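Local coordinates for protein pyruvate formate-lyase 2 (Archaeoglobus fulgidus, PDB 2F3O) that probably acts as a lyase of the glycyl radical enzyme family, related to pyruvate formate-lyase and glycerol dehydratase, though its physiological substrate is not known, at residues I545-D550 with Y602-L607; A558-Y563 with K581-L586; Y630-T634 with V750-S754; N656-S660 with A689-I693. All coordinates share one frame; numbering follows the deposited sequence.

Contact 1: I545-D550 with Y602-L607; sequences IADVGD and YTKMVL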
loop_
_atom_site.group_PDB
_atom_site.type_symbol
_atom_site.label_atom_id
_atom_site.label_comp_id
_atom_site.label_asym_id
_atom_site.label_seq_id
_atom_site.Cartn_x
_atom_site.Cartn_y
_atom_site.Cartn_z
ATOM N N ILE A 545 25.558 -30.520 11.425
ATOM C CA ILE A 545 26.322 -29.819 10.412
ATOM C C ILE A 545 27.721 -30.359 10.332
ATOM O O ILE A 545 28.327 -30.345 9.263
ATOM C CB ILE A 545 26.313 -28.283 10.574
ATOM C CG1 ILE A 545 26.887 -27.839 11.915
ATOM C CG2 ILE A 545 24.924 -27.785 10.455
ATOM C CD1 ILE A 545 27.411 -26.421 11.876
ATOM N N ALA A 546 28.219 -30.876 11.451
ATOM C CA ALA A 546 29.528 -31.502 11.431
ATOM C C ALA A 546 29.462 -32.933 10.902
ATOM O O ALA A 546 30.401 -33.385 10.286
ATOM C CB ALA A 546 30.194 -31.445 12.773
ATOM N N ASP A 547 28.349 -33.628 11.108
ATOM C CA ASP A 547 28.206 -34.977 10.560
ATOM C C ASP A 547 28.237 -35.027 9.050
ATOM O O ASP A 547 28.798 -35.951 8.488
ATOM C CB ASP A 547 26.950 -35.656 11.073
ATOM C CG ASP A 547 27.122 -36.153 12.468
ATOM O OD1 ASP A 547 27.982 -37.035 12.690
ATOM O OD2 ASP A 547 26.437 -35.623 13.353
ATOM N N VAL A 548 27.645 -34.031 8.394
ATOM C CA VAL A 548 27.704 -33.959 6.929
ATOM C C VAL A 548 29.026 -33.366 6.481
ATOM O O VAL A 548 29.548 -33.780 5.467
ATOM C CB VAL A 548 26.516 -33.188 6.311
ATOM C CG1 VAL A 548 25.239 -33.842 6.689
ATOM C CG2 VAL A 548 26.474 -31.810 6.831
ATOM N N GLY A 549 29.568 -32.424 7.252
ATOM C CA GLY A 549 30.861 -31.854 6.956
ATOM C C GLY A 549 31.922 -32.941 6.929
ATOM O O GLY A 549 32.655 -33.079 5.952
ATOM N N ASP A 550 31.992 -33.713 8.012
ATOM C CA ASP A 550 32.978 -34.786 8.180
ATOM C C ASP A 550 32.828 -35.919 7.178
ATOM O O ASP A 550 33.834 -36.449 6.701
ATOM C CB ASP A 550 32.934 -35.355 9.599
ATOM C CG ASP A 550 33.489 -34.396 10.619
ATOM O OD1 ASP A 550 34.030 -33.343 10.205
ATOM O OD2 ASP A 550 33.383 -34.696 11.829
ATOM N N TYR A 602 34.550 -27.904 5.157
ATOM C CA TYR A 602 33.358 -28.551 4.622
ATOM C C TYR A 602 32.159 -28.232 5.480
ATOM O O TYR A 602 31.083 -27.926 4.954
ATOM C CB TYR A 602 33.534 -30.076 4.525
ATOM C CG TYR A 602 34.278 -30.502 3.288
ATOM C CD1 TYR A 602 35.593 -30.961 3.364
ATOM C CD2 TYR A 602 33.684 -30.409 2.041
ATOM C CE1 TYR A 602 36.281 -31.333 2.235
ATOM C CE2 TYR A 602 34.363 -30.771 0.908
ATOM C CZ TYR A 602 35.663 -31.230 1.008
ATOM O OH TYR A 602 36.336 -31.586 -0.138
ATOM N N THR A 603 32.358 -28.304 6.796
ATOM C CA THR A 603 31.317 -27.955 7.756
ATOM C C THR A 603 30.853 -26.505 7.569
ATOM O O THR A 603 29.650 -26.268 7.416
ATOM C CB THR A 603 31.757 -28.259 9.199
ATOM O OG1 THR A 603 31.997 -29.666 9.311
ATOM C CG2 THR A 603 30.675 -27.856 10.200
ATOM N N LYS A 604 31.808 -25.572 7.506
ATOM C CA LYS A 604 31.542 -24.161 7.204
ATOM C C LYS A 604 30.695 -23.952 5.951
ATOM O O LYS A 604 29.694 -23.224 5.964
ATOM C CB LYS A 604 32.856 -23.405 7.076
ATOM C CG LYS A 604 32.745 -22.082 6.358
ATOM C CD LYS A 604 34.050 -21.344 6.362
ATOM C CE LYS A 604 33.940 -20.024 5.664
ATOM N NZ LYS A 604 34.844 -19.082 6.329
ATOM N N MET A 605 31.082 -24.638 4.887
ATOM C CA MET A 605 30.387 -24.546 3.623
ATOM C C MET A 605 28.964 -25.108 3.734
ATOM O O MET A 605 28.011 -24.497 3.215
ATOM C CB MET A 605 31.187 -25.264 2.545
ATOM C CG MET A 605 30.639 -25.107 1.158
ATOM S SD MET A 605 31.136 -26.537 0.190
ATOM C CE MET A 605 30.348 -27.883 1.089
ATOM N N VAL A 606 28.817 -26.237 4.433
ATOM C CA VAL A 606 27.492 -26.796 4.702
ATOM C C VAL A 606 26.583 -25.805 5.448
ATOM O O VAL A 606 25.409 -25.630 5.087
ATOM C CB VAL A 606 27.567 -28.122 5.469
ATOM C CG1 VAL A 606 26.234 -28.451 6.071
ATOM C CG2 VAL A 606 27.996 -29.228 4.543
ATOM N N LEU A 607 27.138 -25.120 6.447
ATOM C CA LEU A 607 26.364 -24.115 7.167
ATOM C C LEU A 607 25.983 -22.945 6.272
ATOM O O LEU A 607 24.835 -22.551 6.281
ATOM C CB LEU A 607 27.061 -23.631 8.438
ATOM C CG LEU A 607 26.096 -23.010 9.456
ATOM C CD1 LEU A 607 25.085 -24.032 9.922
ATOM C CD2 LEU A 607 26.826 -22.404 10.642
#
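T603 meets I545 and G549 with its two branches divided by the first torsion: at chi1 -62° OG1 lies beside its own backbone N while CG2 is anti to it, which turns the methyl to I545 and the hydroxyl to G549. The motif is a helix-helix crossing with a knob in a hole, the T603 side chain sitting among I545, A546, G549 and D550. The local axes approach to 7.9 Å at an angle of 124° between their N-to-C directions. Such closeness depends on G549, whose CA lies 4.0 Å from the CA of T603; a CB on the glycine would run into T603 OG1. Further along 602-607, I545 CG2 packs on L607 CD1 at 3.8 Å, and V548 CG2 meets both methyls of V606. The interface is buried and its side-chain contacts are mainly apolar. D550 starts out away from the other helix, but its carboxylate end comes back toward T603; OD1 is bonded to the backbone N of Y592. The ring of Y602 leads off along helix 545-560, touching L552, V553 and E556, and its share in the crossing is CB, 3.4 Å from G549 O.

Contact 2: A558-Y563 with K581-L586; sequences ALNAGY and KLHKLL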
loop_
_atom_site.group_PDB
_atom_site.type_symbol
_atom_site.label_atom_id
_atom_site.label_comp_id
_atom_site.label_asym_id
_atom_site.label_seq_id
_atom_site.Cartn_x
_atom_site.Cartn_y
_atom_site.Cartn_z
ATOM N N ALA A 558 38.661 -41.077 0.567
ATOM C CA ALA A 558 38.365 -42.478 0.251
ATOM C C ALA A 558 38.204 -42.736 -1.247
ATOM O O ALA A 558 38.504 -43.825 -1.743
ATOM C CB ALA A 558 37.130 -42.952 0.999
ATOM N N LEU A 559 37.701 -41.739 -1.960
ATOM C CA LEU A 559 37.643 -41.820 -3.403
ATOM C C LEU A 559 39.064 -41.666 -3.907
ATOM O O LEU A 559 39.570 -42.542 -4.608
ATOM C CB LEU A 559 36.763 -40.713 -3.977
ATOM C CG LEU A 559 35.259 -40.771 -3.713
ATOM C CD1 LEU A 559 34.600 -39.556 -4.336
ATOM C CD2 LEU A 559 34.643 -42.056 -4.235
ATOM N N ASN A 560 39.681 -40.551 -3.500
ATOM C CA ASN A 560 41.055 -40.159 -3.816
ATOM C C ASN A 560 42.009 -41.341 -3.897
ATOM O O ASN A 560 42.551 -41.654 -4.961
ATOM C CB ASN A 560 41.561 -39.195 -2.738
ATOM C CG ASN A 560 42.359 -38.038 -3.301
ATOM O OD1 ASN A 560 41.916 -36.882 -3.250
ATOM N ND2 ASN A 560 43.543 -38.338 -3.845
ATOM N N ALA A 561 42.189 -42.005 -2.761
ATOM C CA ALA A 561 42.887 -43.268 -2.739
ATOM C C ALA A 561 41.872 -44.417 -2.828
ATOM O O ALA A 561 41.316 -44.825 -1.817
ATOM C CB ALA A 561 43.743 -43.376 -1.479
ATOM N N GLY A 562 41.594 -44.900 -4.040
ATOM C CA GLY A 562 40.965 -46.219 -4.213
ATOM C C GLY A 562 39.485 -46.415 -4.546
ATOM O O GLY A 562 39.145 -46.831 -5.662
ATOM N N TYR A 563 38.606 -46.146 -3.577
ATOM C CA TYR A 563 37.212 -46.605 -3.631
ATOM C C TYR A 563 36.334 -45.764 -4.554
ATOM O O TYR A 563 36.701 -44.659 -4.961
ATOM C CB TYR A 563 36.585 -46.625 -2.234
ATOM C CG TYR A 563 37.312 -47.448 -1.174
ATOM C CD1 TYR A 563 38.441 -46.952 -0.513
ATOM C CD2 TYR A 563 36.838 -48.708 -0.791
ATOM C CE1 TYR A 563 39.103 -47.701 0.465
ATOM C CE2 TYR A 563 37.495 -49.465 0.199
ATOM C CZ TYR A 563 38.624 -48.948 0.822
ATOM O OH TYR A 563 39.280 -49.674 1.796
ATOM N N LYS A 581 37.088 -52.662 6.426
ATOM C CA LYS A 581 38.359 -52.016 6.079
ATOM C C LYS A 581 38.153 -50.527 5.820
ATOM O O LYS A 581 38.781 -49.684 6.467
ATOM C CB LYS A 581 39.020 -52.665 4.856
ATOM C CG LYS A 581 40.289 -51.935 4.404
ATOM C CD LYS A 581 41.541 -52.762 4.588
ATOM C CE LYS A 581 41.995 -53.327 3.248
ATOM N NZ LYS A 581 43.010 -54.407 3.395
ATOM N N LEU A 582 37.263 -50.236 4.869
ATOM C CA LEU A 582 36.908 -48.873 4.457
ATOM C C LEU A 582 36.462 -48.015 5.627
ATOM O O LEU A 582 36.850 -46.852 5.743
ATOM C CB LEU A 582 35.771 -48.928 3.435
ATOM C CG LEU A 582 35.074 -47.624 3.040
ATOM C CD1 LEU A 582 36.027 -46.652 2.344
ATOM C CD2 LEU A 582 33.875 -47.926 2.161
ATOM N N HIS A 583 35.660 -48.627 6.493
ATOM C CA HIS A 583 35.118 -47.999 7.683
ATOM C C HIS A 583 36.197 -47.432 8.604
ATOM O O HIS A 583 36.019 -46.356 9.179
ATOM C CB HIS A 583 34.246 -49.023 8.409
ATOM C CG HIS A 583 33.645 -48.521 9.680
ATOM N ND1 HIS A 583 33.370 -47.189 9.904
ATOM C CD2 HIS A 583 33.241 -49.183 10.790
ATOM C CE1 HIS A 583 32.844 -47.049 11.106
ATOM N NE2 HIS A 583 32.748 -48.245 11.662
ATOM N N LYS A 584 37.313 -48.152 8.719
ATOM C CA LYS A 584 38.449 -47.712 9.520
ATOM C C LYS A 584 39.163 -46.542 8.868
ATOM O O LYS A 584 39.727 -45.714 9.553
ATOM C CB LYS A 584 39.438 -48.865 9.781
ATOM C CG LYS A 584 38.888 -49.993 10.683
ATOM C CD LYS A 584 39.956 -50.725 11.523
ATOM C CE LYS A 584 39.346 -51.963 12.180
ATOM N NZ LYS A 584 39.954 -52.311 13.490
ATOM N N LEU A 585 39.138 -46.480 7.544
ATOM C CA LEU A 585 39.723 -45.353 6.824
ATOM C C LEU A 585 38.847 -44.115 6.969
ATOM O O LEU A 585 39.363 -43.010 7.133
ATOM C CB LEU A 585 39.925 -45.702 5.345
ATOM C CG LEU A 585 39.872 -44.584 4.296
ATOM C CD1 LEU A 585 41.198 -43.852 4.167
ATOM C CD2 LEU A 585 39.483 -45.161 2.970
ATOM N N LEU A 586 37.528 -44.312 6.921
ATOM C CA LEU A 586 36.566 -43.229 7.124
ATOM C C LEU A 586 36.691 -42.620 8.513
ATOM O O LEU A 586 36.711 -41.400 8.657
ATOM C CB LEU A 586 35.144 -43.735 6.934
ATOM C CG LEU A 586 34.795 -44.218 5.532
ATOM C CD1 LEU A 586 33.347 -44.651 5.476
ATOM C CD2 LEU A 586 35.079 -43.146 4.498
#
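Y563 lays its phenol ring against L582 just beyond the end of helix 545-560, where a Schellman motif closes the helix: Y563 N bonds to A558 O at 3.0 Å, and G562, with positive phi, is the C-prime residue. The tight part of the contact is this ring. L582 CD1 stands 3.5 Å from the ring centroid and 2° off its normal, a CH-pi contact almost exactly over the centre of one face, while L582 CB approaches CE2. The leucine reaches there because its CG is anti to the backbone N (chi1 170°). L585 CD2 comes obliquely to Y563 CE1 at 3.6 Å and also touches A558 CB at 3.8 Å, joining the ring to the helix behind it. Deeper in, A558 CB is met by CD1 of L582 and CD2 of L586, both more distant at 4.1 Å.

The loose side lies toward K581, an exposed residue whose chain bends at chi2 and chi3 and whose end leads away; its CG passes Y563 OH at 3.6 Å. Cutting Y563 back to an alanine is likely to leave L582 CD1 without the ring face it rests on and to open a gap beside L585 CD2. With methyl groups and an aromatic face as the principal partners, the union of this helix end with helix 580-588 probably rests on dispersion and the hydrophobic effect, since none of these contacts is a hydrogen bond.

Contact 3: Y630-T634 with V750-S754; sequences YPMTT and VAGWS
The glycyl radical loop, 750-754, here packs against the type II' turn from P631 to T634 that leads into helix 634-640. G752, predicted as the site of the radical and unmodified in this structure, lies between the two residues that do most of the touching, A751 and W753. Its phi of 153° and psi of -2° are ones that would jam a CB against the preceding carbonyl, so the backbone alone calls for glycine.

W753 is held between two aliphatic groups. M632 CE stands 3.7 Å from the centroid of the six-membered ring and 10° off its normal, a CH-pi contact over one face, with SD farther back in an oblique Met-aromatic contact. The opposite face meets V750 CB from its own loop. The chain of M632 bends at chi2 and chi3, which curls its methyl back over the indole although its CB starts out away from the loop. T633 CG2 comes up at the ring edge, 3.8 Å from W753 CH2, while T633 OG1 turns to Q324 O and S327 N. The indole NE1 is bonded to G328 O, fixing the rotation of the ring.

Beside the indole, P631 CG presses on A751 CB at 3.5 Å. A water spans the two loops, accepting from M632 N at 3.0 Å and donating to A751 O at 2.7 Å.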
loop_
_atom_site.group_PDB
_atom_site.type_symbol
_atom_site.label_atom_id
_atom_site.label_comp_id
_atom_site.label_asym_id
_atom_site.label_seq_id
_atom_site.Cartn_x
_atom_site.Cartn_y
_atom_site.Cartn_z
ATOM N N TYR A 630 21.419 -24.831 16.648
ATOM C CA TYR A 630 21.480 -25.342 17.998
ATOM C C TYR A 630 20.577 -26.548 18.064
ATOM O O TYR A 630 19.599 -26.605 17.329
ATOM C CB TYR A 630 21.121 -24.260 19.043
ATOM C CG TYR A 630 19.715 -23.749 19.033
ATOM C CD1 TYR A 630 18.702 -24.400 19.737
ATOM C CD2 TYR A 630 19.403 -22.590 18.352
ATOM C CE1 TYR A 630 17.416 -23.931 19.719
ATOM C CE2 TYR A 630 18.132 -22.094 18.349
ATOM C CZ TYR A 630 17.135 -22.774 19.014
ATOM O OH TYR A 630 15.863 -22.270 18.993
ATOM N N PRO A 631 20.911 -27.530 18.917
ATOM C CA PRO A 631 20.223 -28.796 18.803
ATOM C C PRO A 631 19.034 -29.107 19.695
ATOM O O PRO A 631 18.261 -29.986 19.320
ATOM C CB PRO A 631 21.327 -29.786 19.154
ATOM C CG PRO A 631 22.159 -29.066 20.126
ATOM C CD PRO A 631 21.989 -27.599 19.919
ATOM N N MET A 632 18.885 -28.428 20.837
ATOM C CA MET A 632 18.173 -28.992 22.012
ATOM C C MET A 632 18.763 -30.365 22.296
ATOM O O MET A 632 19.975 -30.490 22.369
ATOM C CB MET A 632 16.642 -29.047 21.861
ATOM C CG MET A 632 15.971 -27.685 21.654
ATOM S SD MET A 632 16.529 -26.373 22.761
ATOM C CE MET A 632 15.969 -26.975 24.354
ATOM N N THR A 633 17.945 -31.401 22.430
ATOM C CA THR A 633 18.529 -32.741 22.374
ATOM C C THR A 633 18.047 -33.496 21.148
ATOM O O THR A 633 18.034 -34.720 21.148
ATOM C CB THR A 633 18.354 -33.614 23.676
ATOM O OG1 THR A 633 16.994 -34.015 23.845
ATOM C CG2 THR A 633 18.820 -32.880 24.917
ATOM N N THR A 634 17.669 -32.766 20.097
ATOM C CA THR A 634 17.210 -33.409 18.865
ATOM C C THR A 634 18.360 -33.990 18.065
ATOM O O THR A 634 18.126 -34.764 17.151
ATOM C CB THR A 634 16.432 -32.469 17.907
ATOM O OG1 THR A 634 17.343 -31.552 17.286
ATOM C CG2 THR A 634 15.324 -31.709 18.623
ATOM N N VAL A 750 23.412 -28.464 28.787
ATOM C CA VAL A 750 23.202 -29.539 27.827
ATOM C C VAL A 750 23.666 -29.180 26.429
ATOM O O VAL A 750 24.463 -29.910 25.839
ATOM C CB VAL A 750 21.738 -29.966 27.763
ATOM C CG1 VAL A 750 21.587 -31.189 26.899
ATOM C CG2 VAL A 750 21.241 -30.254 29.134
ATOM N N ALA A 751 23.184 -28.045 25.926
ATOM C CA ALA A 751 23.431 -27.597 24.557
ATOM C C ALA A 751 22.863 -26.199 24.371
ATOM O O ALA A 751 22.585 -25.786 23.251
ATOM C CB ALA A 751 22.767 -28.538 23.573
ATOM N N GLY A 752 22.646 -25.496 25.479
ATOM C CA GLY A 752 22.134 -24.142 25.427
ATOM C C GLY A 752 21.373 -23.750 26.673
ATOM O O GLY A 752 20.911 -22.615 26.793
ATOM N N TRP A 753 21.249 -24.688 27.611
ATOM C CA TRP A 753 20.496 -24.463 28.849
ATOM C C TRP A 753 20.930 -25.372 29.977
ATOM O O TRP A 753 21.525 -26.420 29.746
ATOM C CB TRP A 753 19.008 -24.656 28.604
ATOM C CG TRP A 753 18.541 -26.057 28.489
ATOM C CD1 TRP A 753 17.789 -26.737 29.394
ATOM C CD2 TRP A 753 18.748 -26.956 27.380
ATOM N NE1 TRP A 753 17.511 -28.001 28.930
ATOM C CE2 TRP A 753 18.096 -28.169 27.702
ATOM C CE3 TRP A 753 19.426 -26.858 26.150
ATOM C CZ2 TRP A 753 18.103 -29.269 26.848
ATOM C CZ3 TRP A 753 19.427 -27.953 25.306
ATOM C CH2 TRP A 753 18.760 -29.138 25.655
ATOM N N SER A 754 20.600 -24.976 31.200
ATOM C CA SER A 754 20.906 -25.776 32.384
ATOM C C SER A 754 19.894 -26.874 32.690
ATOM O O SER A 754 18.702 -26.631 32.830
ATOM C CB SER A 754 21.036 -24.878 33.602
ATOM O OG SER A 754 22.263 -24.174 33.579
HETATM O O HOH W 1 20.094 -26.120 22.227
#

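Contact 4: N656-S660 with A689-I693; sequences NPGVS and ASLTI
S660 reaches across to the backbone of L691 and T692 from the last position of a type II' turn that starts at P657. Its CB lies 4.1 Å from L691 CD1. One atom further, OG, placed anti to the carbonyl carbon by a chi1 of -49°, accepts from T692 N at 2.9 Å with an N-H...O angle of 165°, a nearly straight bond; it also passes 3.4 Å from both CA and CD1 of L691. Replacing S660 by an alanine would probably leave T692 N without its acceptor at the point where strand 692-696 begins. A second bond, from V659 N to S690 O at 2.9 Å, comes in tilted 33° from the carbonyl plane. G658 CA adds a CA-H...O contact to the same oxygen, and a CB there would collide with it. V659 flanks these bonds with its methyls, CG2 lying 3.8 Å from L691 CB. N656, just before the turn, bonds through ND2 to S660 O, bridging from one side of the turn to its last residue. The 689-693 segment enters an outermost strand of the five-stranded sheet, paired with strand 722-728 through Q724 and N726. L691 packs on A677 of helix 670-677, and the 656-660 segment joins this sheet edge to helix 545-560 through N656.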
loop_
_atom_site.group_PDB
_atom_site.type_symbol
_atom_site.label_atom_id
_atom_site.label_comp_id
_atom_site.label_asym_id
_atom_site.label_seq_id
_atom_site.Cartn_x
_atom_site.Cartn_y
_atom_site.Cartn_z
ATOM N N ASN A 656 25.970 -34.363 15.932
ATOM C CA ASN A 656 26.735 -33.395 16.698
ATOM C C ASN A 656 25.843 -32.264 17.196
ATOM O O ASN A 656 24.866 -31.909 16.535
ATOM C CB ASN A 656 27.921 -32.859 15.901
ATOM C CG ASN A 656 27.511 -31.906 14.824
ATOM O OD1 ASN A 656 27.079 -32.320 13.740
ATOM N ND2 ASN A 656 27.671 -30.609 15.090
ATOM N N PRO A 657 26.158 -31.707 18.380
ATOM C CA PRO A 657 25.271 -30.710 18.950
ATOM C C PRO A 657 25.673 -29.250 18.671
ATOM O O PRO A 657 26.723 -28.774 19.141
ATOM C CB PRO A 657 25.344 -31.018 20.450
ATOM C CG PRO A 657 26.690 -31.700 20.649
ATOM C CD PRO A 657 27.283 -31.984 19.287
ATOM N N GLY A 658 24.819 -28.547 17.928
ATOM C CA GLY A 658 25.036 -27.136 17.641
ATOM C C GLY A 658 26.205 -26.965 16.702
ATOM O O GLY A 658 26.321 -27.667 15.698
ATOM N N VAL A 659 27.094 -26.047 17.049
ATOM C CA VAL A 659 28.307 -25.856 16.280
ATOM C C VAL A 659 29.472 -26.543 16.981
ATOM O O VAL A 659 30.639 -26.241 16.716
ATOM C CB VAL A 659 28.595 -24.365 16.018
ATOM C CG1 VAL A 659 27.532 -23.809 15.111
ATOM C CG2 VAL A 659 28.634 -23.578 17.306
ATOM N N SER A 660 29.145 -27.474 17.874
ATOM C CA SER A 660 30.159 -28.228 18.589
ATOM C C SER A 660 30.436 -29.533 17.833
ATOM O O SER A 660 29.510 -30.140 17.287
ATOM C CB SER A 660 29.718 -28.491 20.036
ATOM O OG SER A 660 29.257 -27.315 20.684
ATOM N N ALA A 689 23.721 -19.531 17.690
ATOM C CA ALA A 689 24.471 -20.785 17.569
ATOM C C ALA A 689 24.800 -21.308 18.942
ATOM O O ALA A 689 24.992 -20.532 19.863
ATOM C CB ALA A 689 25.741 -20.585 16.795
ATOM N N SER A 690 24.858 -22.624 19.088
ATOM C CA SER A 690 25.232 -23.208 20.367
ATOM C C SER A 690 26.582 -23.915 20.324
ATOM O O SER A 690 26.730 -24.946 19.662
ATOM C CB SER A 690 24.171 -24.184 20.842
ATOM O OG SER A 690 24.676 -25.023 21.858
ATOM N N LEU A 691 27.552 -23.348 21.034
ATOM C CA LEU A 691 28.836 -23.995 21.263
ATOM C C LEU A 691 29.000 -24.344 22.748
ATOM O O LEU A 691 29.030 -23.445 23.599
ATOM C CB LEU A 691 29.983 -23.102 20.801
ATOM C CG LEU A 691 31.390 -23.591 21.115
ATOM C CD1 LEU A 691 31.652 -24.908 20.403
ATOM C CD2 LEU A 691 32.417 -22.534 20.740
ATOM N N THR A 692 29.108 -25.639 23.052
ATOM C CA THR A 692 29.318 -26.093 24.429
ATOM C C THR A 692 30.705 -26.667 24.628
ATOM O O THR A 692 31.097 -27.592 23.918
ATOM C CB THR A 692 28.369 -27.206 24.769
ATOM O OG1 THR A 692 27.084 -26.894 24.236
ATOM C CG2 THR A 692 28.291 -27.394 26.268
ATOM N N ILE A 693 31.440 -26.144 25.602
ATOM C CA ILE A 693 32.784 -26.646 25.898
ATOM C C ILE A 693 32.840 -27.370 27.250
ATOM O O ILE A 693 32.656 -26.762 28.299
ATOM C CB ILE A 693 33.828 -25.505 25.803
ATOM C CG1 ILE A 693 34.035 -25.125 24.341
ATOM C CG2 ILE A 693 35.162 -25.915 26.409
ATOM C CD1 ILE A 693 34.299 -26.329 23.470
#

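Overall arrangement
Along the chain contact 2 is nested inside the loop closed by contact 1, and contact 4 inside that closed by contact 3. The first two share helix 545-560: contact 1 uses its start and contact 2 its far end, with centres 19 Å apart. Contacts 3 and 4, 8 Å apart between centres, touch through S690 OG and A751 O, 2.6 Å apart and probably hydrogen-bonded. Contact 4 also reaches contact 1, where N656 meets A546 N and D547 OD2. Touching contacts thus run from the predicted radical loop through contact 4 to contact 1, and helix 545-560 carries on to contact 2, about 40 Å from the centre of the chain, joining the glycine radical region to the pyruvate formate lyase-like region.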